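Local coordinates for ribulose bisphosphate carboxylase (Pyrococcus horikoshii, PDB 2D69), which probably catalyses the magnesium-dependent addition of carbon dioxide and water to ribulose 1,5-bisphosphate, giving two molecules of 3-phosphoglycerate in archaeal AMP degradation, at residues F73-H78 and Y82-A87. Numbering follows the deposited sequence.
With SO4 (sulfate ion), chain G.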
# COMPACT_ATOMS: atom_id res chain seq x y z
N PHE A 73 40.06 -35.33 4.10
CA PHE A 73 41.29 -35.20 4.87
C PHE A 73 41.48 -36.24 5.99
O PHE A 73 42.59 -36.36 6.56
CB PHE A 73 41.39 -33.78 5.40
CG PHE A 73 40.45 -33.46 6.53
CD1 PHE A 73 40.83 -33.69 7.85
CD2 PHE A 73 39.19 -32.90 6.27
CE1 PHE A 73 39.97 -33.39 8.91
CE2 PHE A 73 38.32 -32.57 7.32
CZ PHE A 73 38.71 -32.81 8.64
N TYR A 74 40.40 -36.97 6.29
CA TYR A 74 40.40 -38.05 7.27
C TYR A 74 39.62 -39.23 6.71
O TYR A 74 38.53 -39.07 6.18
CB TYR A 74 39.73 -37.56 8.54
CG TYR A 74 39.49 -38.60 9.62
CD1 TYR A 74 40.25 -38.58 10.81
CD2 TYR A 74 38.50 -39.55 9.49
CE1 TYR A 74 40.02 -39.49 11.83
CE2 TYR A 74 38.26 -40.47 10.50
CZ TYR A 74 39.02 -40.43 11.68
OH TYR A 74 38.81 -41.35 12.68
N LEU A 75 40.18 -40.43 6.84
CA LEU A 75 39.51 -41.63 6.36
C LEU A 75 39.98 -42.84 7.14
O LEU A 75 41.13 -43.21 7.04
CB LEU A 75 39.80 -41.84 4.87
CG LEU A 75 39.20 -43.14 4.30
CD1 LEU A 75 37.67 -43.09 4.50
CD2 LEU A 75 39.54 -43.37 2.84
N GLU A 76 39.10 -43.45 7.92
CA GLU A 76 39.47 -44.60 8.75
C GLU A 76 38.34 -45.60 8.85
O GLU A 76 37.17 -45.26 8.77
CB GLU A 76 39.86 -44.18 10.18
CG GLU A 76 40.92 -43.07 10.29
CD GLU A 76 42.34 -43.52 9.97
OE1 GLU A 76 42.58 -44.71 9.65
OE2 GLU A 76 43.23 -42.65 10.03
N LYS A 77 38.71 -46.85 9.05
CA LYS A 77 37.74 -47.91 9.23
C LYS A 77 36.89 -47.62 10.49
O LYS A 77 37.38 -47.04 11.44
CB LYS A 77 38.50 -49.25 9.31
CG LYS A 77 37.61 -50.46 9.13
CD LYS A 77 38.14 -51.58 8.18
CE LYS A 77 36.90 -52.36 7.54
NZ LYS A 77 35.52 -51.60 7.55
N HIS A 78 35.60 -47.97 10.44
CA HIS A 78 34.67 -47.83 11.57
C HIS A 78 33.60 -48.91 11.45
O HIS A 78 32.72 -48.79 10.60
CB HIS A 78 33.97 -46.45 11.59
CG HIS A 78 33.07 -46.25 12.76
ND1 HIS A 78 33.50 -45.72 13.96
CD2 HIS A 78 31.75 -46.53 12.93
CE1 HIS A 78 32.50 -45.69 14.82
NE2 HIS A 78 31.43 -46.18 14.22
N TYR A 82 33.42 -47.13 7.18
CA TYR A 82 34.45 -46.10 7.18
C TYR A 82 33.85 -44.77 7.62
O TYR A 82 32.67 -44.50 7.35
CB TYR A 82 35.02 -45.92 5.77
CG TYR A 82 35.70 -47.17 5.29
CD1 TYR A 82 37.04 -47.41 5.57
CD2 TYR A 82 34.97 -48.14 4.62
CE1 TYR A 82 37.66 -48.60 5.15
CE2 TYR A 82 35.58 -49.36 4.20
CZ TYR A 82 36.91 -49.58 4.47
OH TYR A 82 37.48 -50.76 4.04
N ILE A 83 34.63 -43.96 8.32
CA ILE A 83 34.26 -42.56 8.50
C ILE A 83 35.20 -41.74 7.64
O ILE A 83 36.40 -42.07 7.54
CB ILE A 83 34.29 -42.19 9.99
CG1 ILE A 83 33.03 -42.77 10.67
CG2 ILE A 83 34.33 -40.68 10.18
CD1 ILE A 83 32.96 -42.57 12.24
N ALA A 84 34.63 -40.80 6.89
CA ALA A 84 35.39 -39.72 6.26
C ALA A 84 35.00 -38.37 6.85
O ALA A 84 33.84 -38.16 7.17
CB ALA A 84 35.15 -39.70 4.78
N LYS A 85 35.98 -37.49 7.01
CA LYS A 85 35.71 -36.10 7.29
C LYS A 85 36.17 -35.35 6.07
O LYS A 85 37.23 -35.63 5.51
CB LYS A 85 36.48 -35.62 8.52
CG LYS A 85 36.33 -36.51 9.72
CD LYS A 85 36.99 -35.86 10.95
CE LYS A 85 37.07 -36.83 12.14
NZ LYS A 85 38.02 -36.36 13.20
N ILE A 86 35.35 -34.41 5.65
CA ILE A 86 35.57 -33.70 4.39
C ILE A 86 35.49 -32.21 4.67
O ILE A 86 34.66 -31.76 5.46
CB ILE A 86 34.53 -34.12 3.33
CG1 ILE A 86 34.57 -35.66 3.10
CG2 ILE A 86 34.83 -33.38 2.01
CD1 ILE A 86 33.47 -36.20 2.10
N ALA A 87 36.40 -31.48 4.04
CA ALA A 87 36.52 -30.05 4.22
C ALA A 87 36.05 -29.30 2.98
O ALA A 87 36.42 -29.65 1.87
CB ALA A 87 37.96 -29.67 4.53
S SO4 G . 27.42 -45.64 12.71
O1 SO4 G . 26.57 -46.83 12.80
O2 SO4 G . 28.44 -45.85 11.69
O3 SO4 G . 26.61 -44.48 12.34
O4 SO4 G . 28.10 -45.46 13.99
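Glu76 O takes the amide N of Ile83 at 2.9 Å, and Tyr82 CA adds a C-H...O contact to the same oxygen. Glu76 N returns a bond to Ile83 O, completing a hydrogen-bonded antiparallel pair. Phe73 N reaches Lys85 O while Lys85 N reaches Tyr74 O, so two residues face one: a classic beta bulge. Lys85 packs against the rings of both Phe73 and Tyr74: its CB meets Phe73 CZ at 3.6 Å, and the extended chain beyond runs over one face of Tyr74, with CE 3.8 Å from the ring centroid and NZ in cation-pi contact at 4.2 Å. Tyr74 CG lies anti to the backbone N (chi1 173°), which turns one ring face to the Lys85 chain crossing it and brings CE2 to Ile83 CG2. A serine in this tyrosine's place would probably leave the Lys85 ammonium without its ring and the outer chain less restrained. Ile83 CD1 makes a CH-pi contact over one His78 face, 3.9 Å from the ring centroid; Lys77 NZ, also hydrogen-bonded to Gly81 O, makes a cation-pi contact over one Tyr82 face. Such cross-strand pairing exemplifies the beta hairpin, here edging the mixed sheet of the RuBisCO N-terminal domain.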